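Local coordinates for protein AxyAgu115A (Amphibacillus xylanus NBRC 15112, PDB 6NPS) that probably removes glucuronic acid side groups from arabinoglucuronoxylan, acting as an alpha-glucuronidase of glycoside hydrolase family 115, at residues A[332-335]-A[336-340]; A[271-274]-A[275-279]; A[227-230]-A[231-235]; A[289-292]-A[293-296]. The protein carries 3 engineered substitutions. One frame throughout, in Å; residues are numbered along the deposited sequence.

Interaction 1 (A[332-335]-A[336-340])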
loop_
_atom_site.group_PDB
_atom_site.type_symbol
_atom_site.label_atom_id
_atom_site.label_comp_id
_atom_site.label_asym_id
_atom_site.label_seq_id
_atom_site.Cartn_x
_atom_site.Cartn_y
_atom_site.Cartn_z
ATOM N N ASN A 332 52.580 17.256 -15.211
ATOM C CA ASN A 332 53.142 18.027 -16.318
ATOM C C ASN A 332 54.643 17.856 -16.421
ATOM O O ASN A 332 55.200 17.820 -17.529
ATOM C CB ASN A 332 52.797 19.498 -16.165
ATOM C CG ASN A 332 51.411 19.812 -16.708
ATOM O OD1 ASN A 332 50.812 19.007 -17.441
ATOM N ND2 ASN A 332 50.888 20.971 -16.332
ATOM N N LYS A 333 55.316 17.786 -15.266
ATOM C CA LYS A 333 56.775 17.607 -15.221
ATOM C C LYS A 333 57.168 16.264 -15.828
ATOM O O LYS A 333 58.105 16.179 -16.623
ATOM C CB LYS A 333 57.285 17.708 -13.783
ATOM C CG LYS A 333 58.654 18.354 -13.653
ATOM C CD LYS A 333 59.450 17.739 -12.515
ATOM C CE LYS A 333 60.946 17.861 -12.758
ATOM N NZ LYS A 333 61.731 16.995 -11.836
ATOM N N LEU A 334 56.441 15.219 -15.446
ATOM C CA LEU A 334 56.615 13.896 -16.038
ATOM C C LEU A 334 56.371 13.917 -17.549
ATOM O O LEU A 334 57.163 13.370 -18.331
ATOM C CB LEU A 334 55.686 12.914 -15.343
ATOM C CG LEU A 334 56.071 12.536 -13.911
ATOM C CD1 LEU A 334 54.992 11.554 -13.454
ATOM C CD2 LEU A 334 57.477 11.960 -13.862
ATOM N N ILE A 335 55.321 14.602 -17.986
ATOM C CA ILE A 335 55.004 14.601 -19.413
ATOM C C ILE A 335 56.110 15.291 -20.211
ATOM O O ILE A 335 56.590 14.756 -21.218
ATOM C CB ILE A 335 53.613 15.226 -19.632
ATOM C CG1 ILE A 335 52.541 14.272 -19.096
ATOM C CG2 ILE A 335 53.393 15.550 -21.120
ATOM C CD1 ILE A 335 51.175 14.934 -18.883
ATOM N N LYS A 336 56.607 16.392 -19.683
ATOM C CA LYS A 336 57.687 17.102 -20.332
ATOM C C LYS A 336 58.944 16.229 -20.421
ATOM O O LYS A 336 59.690 16.317 -21.396
ATOM C CB LYS A 336 58.001 18.399 -19.584
ATOM C CG LYS A 336 57.790 19.658 -20.409
ATOM C CD LYS A 336 57.600 20.876 -19.521
ATOM C CE LYS A 336 58.384 22.069 -20.044
ATOM N NZ LYS A 336 59.817 22.011 -19.642
ATOM N N GLU A 337 59.182 15.390 -19.411
ATOM C CA GLU A 337 60.437 14.620 -19.367
ATOM C C GLU A 337 60.388 13.362 -20.229
ATOM O O GLU A 337 61.413 12.961 -20.785
ATOM C CB GLU A 337 60.778 14.231 -17.927
ATOM C CG GLU A 337 61.181 15.401 -17.051
ATOM C CD GLU A 337 61.196 15.067 -15.555
ATOM O OE1 GLU A 337 60.635 14.022 -15.149
ATOM O OE2 GLU A 337 61.747 15.877 -14.780
ATOM N N HIS A 338 59.217 12.744 -20.379
ATOM C CA HIS A 338 59.117 11.420 -20.964
ATOM C C HIS A 338 58.199 11.316 -22.168
ATOM O O HIS A 338 58.057 10.217 -22.709
ATOM C CB HIS A 338 58.645 10.426 -19.902
ATOM C CG HIS A 338 59.510 10.425 -18.683
ATOM N ND1 HIS A 338 60.869 10.179 -18.746
ATOM C CD2 HIS A 338 59.228 10.682 -17.384
ATOM C CE1 HIS A 338 61.384 10.273 -17.532
ATOM N NE2 HIS A 338 60.411 10.571 -16.687
ATOM N N VAL A 339 57.559 12.405 -22.591
ATOM C CA VAL A 339 56.655 12.371 -23.739
ATOM C C VAL A 339 57.129 13.389 -24.764
ATOM O O VAL A 339 57.445 13.028 -25.900
ATOM C CB VAL A 339 55.198 12.648 -23.339
ATOM C CG1 VAL A 339 54.300 12.738 -24.612
ATOM C CG2 VAL A 339 54.669 11.534 -22.420
ATOM N N ASN A 340 57.208 14.663 -24.361
ATOM C CA ASN A 340 57.599 15.728 -25.280
ATOM C C ASN A 340 57.969 16.969 -24.492
ATOM O O ASN A 340 57.143 17.461 -23.711
ATOM C CB ASN A 340 56.455 16.033 -26.247
ATOM C CG ASN A 340 56.803 17.067 -27.311
ATOM O OD1 ASN A 340 57.645 17.946 -27.133
ATOM N ND2 ASN A 340 56.088 16.984 -28.424
#
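Asn332 and Lys336 are joined by an ordinary helical bond, Lys336 N to Asn332 O at 2.9 Å, and the same i to i+4 pattern carries on through Glu337 and His338 until Ile335 O, which accepts from two donors, Val339 N at 2.9 Å and Asn340 N at 3.2 Å. The second of these spans five residues, and Val339 is the first residue to depart from helical torsions. On the solvent side, Lys333 and Glu337 stand one turn apart and form a salt bridge, NZ to OE2 at 3.1 Å. The lysine chain bends at chi2, while Glu337 runs extended beyond a CG set anti to its carbonyl carbon (chi1 -69°), which carries the carboxylate back along the helix toward the lysine ammonium group. Long, charged chains suit this exposed flank. Leu334 reaches the next turn with one branch: its CD2 comes 4.1 Å from CD2 of the His338 imidazole, and Glu337 CB covers one face of that ring over its centre. Buried Ile335 lies side by side with partly exposed Val339, just past the helix, Ile335 CG2 being 4.1 Å from Val339 CB. Leu334 also packs on Trp284 and Leu288 of helix 277-291, and Ile335 on Ile298 and Ile300 of strand 298-300, while the buried amide of Asn332 is satisfied by Glu374 and Arg348. This is the C-terminal end of an amphipathic helix of a TIM barrel, with Ile335 turned to a barrel strand, Leu334 to the adjacent helix and an ion pair facing outward.

Interaction 2 (A[271-274]-A[275-279])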
loop_
_atom_site.group_PDB
_atom_site.type_symbol
_atom_site.label_atom_id
_atom_site.label_comp_id
_atom_site.label_asym_id
_atom_site.label_seq_id
_atom_site.Cartn_x
_atom_site.Cartn_y
_atom_site.Cartn_z
ATOM N N TRP A 271 46.728 4.180 -3.140
ATOM C CA TRP A 271 46.304 5.139 -4.166
ATOM C C TRP A 271 46.114 6.474 -3.454
ATOM O O TRP A 271 45.005 6.883 -3.105
ATOM C CB TRP A 271 45.040 4.660 -4.862
ATOM C CG TRP A 271 44.709 5.441 -6.091
ATOM C CD1 TRP A 271 43.636 6.267 -6.273
ATOM C CD2 TRP A 271 45.456 5.474 -7.316
ATOM N NE1 TRP A 271 43.665 6.811 -7.537
ATOM C CE2 TRP A 271 44.772 6.343 -8.199
ATOM C CE3 TRP A 271 46.630 4.849 -7.754
ATOM C CZ2 TRP A 271 45.231 6.611 -9.487
ATOM C CZ3 TRP A 271 47.089 5.116 -9.037
ATOM C CH2 TRP A 271 46.387 5.991 -9.891
ATOM N N ASN A 272 47.241 7.138 -3.197
ATOM C CA ASN A 272 47.290 8.247 -2.248
ATOM C C ASN A 272 48.566 9.037 -2.521
ATOM O O ASN A 272 49.666 8.581 -2.193
ATOM C CB ASN A 272 47.261 7.722 -0.813
ATOM C CG ASN A 272 47.010 8.817 0.205
ATOM O OD1 ASN A 272 47.706 9.835 0.220
ATOM N ND2 ASN A 272 46.012 8.612 1.066
ATOM N N PHE A 273 48.418 10.209 -3.139
ATOM C CA PHE A 273 49.571 11.029 -3.487
ATOM C C PHE A 273 50.219 11.661 -2.267
ATOM O O PHE A 273 51.364 12.118 -2.353
ATOM C CB PHE A 273 49.156 12.119 -4.476
ATOM C CG PHE A 273 50.310 12.768 -5.179
ATOM C CD1 PHE A 273 51.004 12.092 -6.174
ATOM C CD2 PHE A 273 50.698 14.052 -4.855
ATOM C CE1 PHE A 273 52.056 12.689 -6.834
ATOM C CE2 PHE A 273 51.756 14.651 -5.506
ATOM C CZ PHE A 273 52.438 13.960 -6.501
ATOM N N ILE A 274 49.509 11.710 -1.140
ATOM C CA ILE A 274 50.086 12.258 0.086
ATOM C C ILE A 274 50.998 11.236 0.755
ATOM O O ILE A 274 52.166 11.524 1.052
ATOM C CB ILE A 274 48.968 12.721 1.039
ATOM C CG1 ILE A 274 48.115 13.813 0.379
ATOM C CG2 ILE A 274 49.534 13.204 2.378
ATOM C CD1 ILE A 274 46.641 13.727 0.743
ATOM N N THR A 275 50.478 10.033 1.027
ATOM C CA THR A 275 51.254 9.055 1.790
ATOM C C THR A 275 52.135 8.173 0.912
ATOM O O THR A 275 53.094 7.586 1.417
ATOM C CB THR A 275 50.323 8.167 2.639
ATOM O OG1 THR A 275 49.513 7.363 1.774
ATOM C CG2 THR A 275 49.406 9.016 3.533
ATOM N N ASN A 276 51.834 8.061 -0.381
ATOM C CA ASN A 276 52.623 7.253 -1.308
ATOM C C ASN A 276 53.003 8.124 -2.514
ATOM O O ASN A 276 52.735 7.802 -3.670
ATOM C CB ASN A 276 51.837 5.985 -1.693
ATOM C CG ASN A 276 52.540 5.135 -2.745
ATOM O OD1 ASN A 276 53.769 5.073 -2.794
ATOM N ND2 ASN A 276 51.755 4.490 -3.610
ATOM N N ARG A 277 53.641 9.261 -2.234
ATOM C CA ARG A 277 53.949 10.199 -3.309
ATOM C C ARG A 277 54.863 9.570 -4.353
ATOM O O ARG A 277 54.551 9.570 -5.543
ATOM C CB ARG A 277 54.591 11.466 -2.753
ATOM C CG ARG A 277 55.046 12.409 -3.844
ATOM C CD ARG A 277 55.225 13.783 -3.290
ATOM N NE ARG A 277 55.328 14.767 -4.351
ATOM C CZ ARG A 277 54.764 15.963 -4.292
ATOM N NH1 ARG A 277 54.057 16.299 -3.217
ATOM N NH2 ARG A 277 54.898 16.812 -5.305
ATOM N N GLU A 278 55.988 8.998 -3.918
ATOM C CA GLU A 278 56.993 8.509 -4.867
ATOM C C GLU A 278 56.499 7.290 -5.648
ATOM O O GLU A 278 56.800 7.146 -6.839
ATOM C CB GLU A 278 58.291 8.179 -4.126
ATOM C CG GLU A 278 58.679 9.225 -3.105
ATOM C CD GLU A 278 58.384 8.791 -1.666
ATOM O OE1 GLU A 278 57.186 8.742 -1.292
ATOM O OE2 GLU A 278 59.356 8.490 -0.916
ATOM N N GLY A 279 55.766 6.392 -4.991
ATOM C CA GLY A 279 55.203 5.254 -5.698
ATOM C C GLY A 279 54.250 5.668 -6.805
ATOM O O GLY A 279 54.331 5.165 -7.938
HETATM O O HOH W 1 54.808 10.623 0.301
#
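Asn272 uses both of its oxygens on the residues that follow. Its side-chain OD1 accepts from Thr275 N at 2.9 Å in a straight bond (165°), the donor standing above the amide plane, and weakly from Ile274 N, while its backbone O takes Asn276 N at 2.9 Å; together these make an Asx motif, for which a short amide side chain is well fitted. Phe273 comes next, and Arg277, four residues on, crosses it. The extended arginine lays CG over the ring face, 4.3 Å from the centroid, as a CH-pi contact, and its guanidinium sets one face against the ring rim, CZ lying 3.5 Å from Phe273 CE2 with the planes 47° apart. With an alanine at Arg277, Asp326 would probably lose its salt-bridge mate and the Phe273 face its cover. Ile274 O is joined to Arg277 N through a water that donates to the carbonyl and accepts from the amide. Asn276 is the N-cap of the helix, its OD1 weakly accepting from Gly279 N while its ND2 is held by Ala270 O and Tyr267 O. The turn thus starts helix 277-291 and leans on helix 317-338, where Phe273 packs on Val327 and Thr330 and Ile274 on Leu323.

Interaction 3 (A[227-230]-A[231-235])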
loop_
_atom_site.group_PDB
_atom_site.type_symbol
_atom_site.label_atom_id
_atom_site.label_comp_id
_atom_site.label_asym_id
_atom_site.label_seq_id
_atom_site.Cartn_x
_atom_site.Cartn_y
_atom_site.Cartn_z
ATOM N N PRO A 227 46.345 -9.560 -26.840
ATOM C CA PRO A 227 47.303 -9.651 -25.721
ATOM C C PRO A 227 48.416 -8.594 -25.791
ATOM O O PRO A 227 48.655 -8.064 -26.878
ATOM C CB PRO A 227 47.893 -11.058 -25.872
ATOM C CG PRO A 227 46.829 -11.832 -26.553
ATOM C CD PRO A 227 46.187 -10.856 -27.522
ATOM N N GLY A 228 49.064 -8.311 -24.659
ATOM C CA GLY A 228 50.092 -7.284 -24.621
ATOM C C GLY A 228 49.561 -5.959 -25.145
ATOM O O GLY A 228 48.405 -5.584 -24.919
ATOM N N LEU A 229 50.406 -5.261 -25.899
ATOM C CA LEU A 229 50.102 -3.947 -26.443
ATOM C C LEU A 229 49.334 -3.979 -27.752
ATOM O O LEU A 229 49.211 -2.932 -28.384
ATOM C CB LEU A 229 51.419 -3.182 -26.701
ATOM C CG LEU A 229 52.118 -2.772 -25.429
ATOM C CD1 LEU A 229 53.579 -2.469 -25.831
ATOM C CD2 LEU A 229 51.443 -1.569 -24.788
ATOM N N ALA A 230 48.827 -5.128 -28.200
ATOM C CA ALA A 230 48.190 -5.159 -29.523
ATOM C C ALA A 230 46.971 -4.231 -29.649
ATOM O O ALA A 230 46.688 -3.753 -30.757
ATOM C CB ALA A 230 47.821 -6.598 -29.894
ATOM N N ASN A 231 46.219 -3.949 -28.570
ATOM C CA ASN A 231 45.092 -3.014 -28.724
ATOM C C ASN A 231 45.607 -1.595 -29.004
ATOM O O ASN A 231 45.099 -0.873 -29.887
ATOM C CB ASN A 231 44.202 -2.973 -27.461
ATOM C CG ASN A 231 43.474 -4.265 -27.178
ATOM O OD1 ASN A 231 43.153 -5.031 -28.084
ATOM N ND2 ASN A 231 43.199 -4.518 -25.890
ATOM N N VAL A 232 46.576 -1.163 -28.204
ATOM C CA VAL A 232 47.197 0.144 -28.350
ATOM C C VAL A 232 47.828 0.272 -29.732
ATOM O O VAL A 232 47.694 1.308 -30.408
ATOM C CB VAL A 232 48.250 0.310 -27.243
ATOM C CG1 VAL A 232 49.004 1.595 -27.413
ATOM C CG2 VAL A 232 47.577 0.267 -25.912
ATOM N N GLU A 233 48.550 -0.762 -30.157
ATOM C CA GLU A 233 49.232 -0.669 -31.444
ATOM C C GLU A 233 48.212 -0.541 -32.571
ATOM O O GLU A 233 48.390 0.282 -33.472
ATOM C CB GLU A 233 50.145 -1.875 -31.654
ATOM C CG GLU A 233 51.303 -1.959 -30.685
ATOM C CD GLU A 233 51.969 -3.352 -30.637
ATOM O OE1 GLU A 233 53.097 -3.458 -30.110
ATOM O OE2 GLU A 233 51.371 -4.344 -31.111
ATOM N N LEU A 234 47.100 -1.290 -32.491
ATOM C CA LEU A 234 46.080 -1.251 -33.545
ATOM C C LEU A 234 45.385 0.107 -33.582
ATOM O O LEU A 234 45.162 0.671 -34.663
ATOM C CB LEU A 234 45.056 -2.381 -33.325
ATOM C CG LEU A 234 43.999 -2.604 -34.428
ATOM C CD1 LEU A 234 44.707 -2.896 -35.768
ATOM C CD2 LEU A 234 43.000 -3.707 -34.100
ATOM N N ALA A 235 45.020 0.652 -32.416
ATOM C CA ALA A 235 44.406 1.983 -32.397
ATOM C C ALA A 235 45.313 3.006 -33.082
ATOM O O ALA A 235 44.871 3.804 -33.923
ATOM C CB ALA A 235 44.104 2.421 -30.954
HETATM O O HOH W 2 46.990 -3.385 -25.769
#
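Leu229 and Glu233 meet one turn apart where helix 230-238 begins, a local contact at a helix N-terminus in the TIM-barrel region, on the path from strand 212-214 to strand 241-242. A type II' beta turn leads into it, closed by Ala230 N bonding to Pro227 O at 3.2 Å. Gly228 suits the second position of the turn, where a positive phi of 55° favours glycine, and Pro227 enters it through a cis peptide bond. Leu229 occupies the N-cap position, but its side chain offers no polar atom to cap with. Water partly does that work, donating to Gly228 O at 2.7 Å and accepting weakly from Val232 N. The first helical bonds follow, Glu233 N to Leu229 O at 2.9 Å and Leu234 N to Ala230 O at 3.0 Å, the latter donor standing above the carbonyl plane. Apolar chains suit the sides turned to neighbouring helices: Leu229 CD2 is in loose contact with Val232 CG2 at 4.4 Å and also packs on Arg290 and Thr291 of helix 277-291, while Leu234 and Ala235 rest on Phe202 of helix 195-207. Buried Asn231 spends its ND2 on two carbonyl oxygens, those of Phe193 and Phe222. Glu233, exposed, suits the start of a helix, where its negative charge would probably be favoured by the nearby amide dipoles. With CG beside the backbone N (chi1 -65°), its otherwise extended chain runs back toward the preceding turn, and the carboxylate straddles two residues: OE1 lies 3.8 Å from Leu229 CB, and OE2 is 3.6 Å from Ala230 CA.

Interaction 4 (A[289-292]-A[293-296])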
loop_
_atom_site.group_PDB
_atom_site.type_symbol
_atom_site.label_atom_id
_atom_site.label_comp_id
_atom_site.label_asym_id
_atom_site.label_seq_id
_atom_site.Cartn_x
_atom_site.Cartn_y
_atom_site.Cartn_z
ATOM N N LYS A 289 56.085 6.443 -20.090
ATOM C CA LYS A 289 57.123 5.794 -20.888
ATOM C C LYS A 289 56.557 4.657 -21.731
ATOM O O LYS A 289 57.067 4.389 -22.821
ATOM C CB LYS A 289 58.227 5.252 -19.983
ATOM C CG LYS A 289 59.172 6.288 -19.418
ATOM C CD LYS A 289 60.364 5.599 -18.727
ATOM C CE LYS A 289 61.341 6.615 -18.136
ATOM N NZ LYS A 289 62.549 5.967 -17.531
ATOM N N ARG A 290 55.512 3.971 -21.247
ATOM C CA ARG A 290 55.069 2.752 -21.917
ATOM C C ARG A 290 54.210 3.048 -23.147
ATOM O O ARG A 290 54.322 2.357 -24.163
ATOM C CB ARG A 290 54.316 1.859 -20.932
ATOM C CG ARG A 290 54.421 0.384 -21.247
ATOM C CD ARG A 290 53.416 -0.425 -20.447
ATOM N NE ARG A 290 53.216 -1.749 -21.024
ATOM C CZ ARG A 290 52.068 -2.415 -20.966
ATOM N NH1 ARG A 290 51.026 -1.871 -20.352
ATOM N NH2 ARG A 290 51.955 -3.613 -21.524
ATOM N N THR A 291 53.313 4.028 -23.086
ATOM C CA THR A 291 52.477 4.296 -24.250
ATOM C C THR A 291 52.479 5.773 -24.640
ATOM O O THR A 291 51.647 6.189 -25.458
ATOM C CB THR A 291 51.025 3.796 -24.028
ATOM O OG1 THR A 291 50.394 4.560 -23.002
ATOM C CG2 THR A 291 51.024 2.325 -23.653
ATOM N N GLY A 292 53.424 6.565 -24.128
ATOM C CA GLY A 292 53.429 7.983 -24.445
ATOM C C GLY A 292 53.693 8.303 -25.907
ATOM O O GLY A 292 53.361 9.406 -26.362
ATOM N N HIS A 293 54.246 7.370 -26.664
ATOM C CA HIS A 293 54.575 7.676 -28.056
ATOM C C HIS A 293 53.458 7.317 -29.033
ATOM O O HIS A 293 53.591 7.586 -30.236
ATOM C CB HIS A 293 55.862 6.970 -28.463
ATOM C CG HIS A 293 55.792 5.481 -28.358
ATOM N ND1 HIS A 293 55.699 4.821 -27.151
ATOM C CD2 HIS A 293 55.814 4.520 -29.312
ATOM C CE1 HIS A 293 55.666 3.518 -27.365
ATOM N NE2 HIS A 293 55.738 3.307 -28.667
ATOM N N PHE A 294 52.371 6.723 -28.549
ATOM C CA PHE A 294 51.196 6.483 -29.367
ATOM C C PHE A 294 50.311 7.722 -29.355
ATOM O O PHE A 294 50.517 8.652 -28.576
ATOM C CB PHE A 294 50.435 5.265 -28.848
ATOM C CG PHE A 294 51.232 4.003 -28.874
ATOM C CD1 PHE A 294 51.521 3.381 -30.072
ATOM C CD2 PHE A 294 51.699 3.432 -27.692
ATOM C CE1 PHE A 294 52.268 2.213 -30.105
ATOM C CE2 PHE A 294 52.421 2.262 -27.715
ATOM C CZ PHE A 294 52.723 1.654 -28.930
ATOM N N GLU A 295 49.305 7.744 -30.237
ATOM C CA GLU A 295 48.450 8.923 -30.351
ATOM C C GLU A 295 47.352 8.847 -29.289
ATOM O O GLU A 295 46.495 7.951 -29.328
ATOM C CB GLU A 295 47.856 9.028 -31.759
ATOM C CG GLU A 295 47.285 10.409 -32.061
ATOM C CD GLU A 295 46.794 10.600 -33.509
ATOM O OE1 GLU A 295 46.717 9.613 -34.288
ATOM O OE2 GLU A 295 46.470 11.762 -33.853
ATOM N N ASN A 296 47.356 9.783 -28.344
ATOM C CA ASN A 296 46.388 9.719 -27.252
ATOM C C ASN A 296 46.244 11.118 -26.664
ATOM O O ASN A 296 46.976 12.046 -27.010
ATOM C CB ASN A 296 46.812 8.690 -26.189
ATOM C CG ASN A 296 48.285 8.795 -25.842
ATOM O OD1 ASN A 296 48.789 9.900 -25.563
ATOM N ND2 ASN A 296 49.002 7.657 -25.903
HETATM O O HOH W 3 51.127 11.154 -27.033
#
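Thr291 O is gripped from opposite faces of its carbonyl plane by two donors, Phe294 N at 3.2 Å and the side-chain ND2 of Asn296 at 3.1 Å. The backbone bond closes a type I beta turn from Thr291 to Phe294. For the other, Asn296 folds its amide back over the turn, CG lying between the backbone N and the carbonyl carbon (chi1 45°), with the acceptor only 2° out of the amide plane; asparagine suits the place because its short chain carries an N-H donor back to the carbonyl. The Phe294 ring presents its edge to the threonine, CD2 standing 3.7 Å from Thr291 CB, which lies in the ring plane. Over one face of the same ring, offset toward the rim, sits NE2 of His293, while CE1 of that imidazole approaches Arg290 O edge-on at 3.7 Å. A phenylalanine suits the site because its flat apolar ring can touch Thr291 and Val232 of helix 230-238 at once, with Asp236 also beside it. Replacing Phe294 by a serine would probably open a gap beside Thr291 and Val232 and leave the His293 ring freer to turn. Farther out, Arg290 is tied to Asp224 and Glu295 to Arg121 by salt bridges, and the Glu295 backbone bonds with Met242 of strand 241-242. Such a tight turn, stiffened by a side-chain amide, is the return from helix 277-291 to strand 298-300 of the TIM barrel.

How the interactions relate
Interaction 4 is the middle member of the group, its centre 11 Å from those of both interaction 1 and interaction 3. It meets 227-235 through Val232 CG1, 3.3 Å from Phe294 CD2; it meets 332-340 where His338 ND1 lies 3.6 Å from Lys289 CE and Val339 CG1 3.9 Å from Gly292 O. Interactions 1 and 3 do not touch, their nearest atoms being about 12 Å apart. Interactions 2 and 4 mark the start and end of helix 277-291, with centres 23 Å apart, and the centre of interaction 2 lies 19 Å from that of interaction 1. All four belong to the GH115 catalytic-family region, whose core is a TIM barrel.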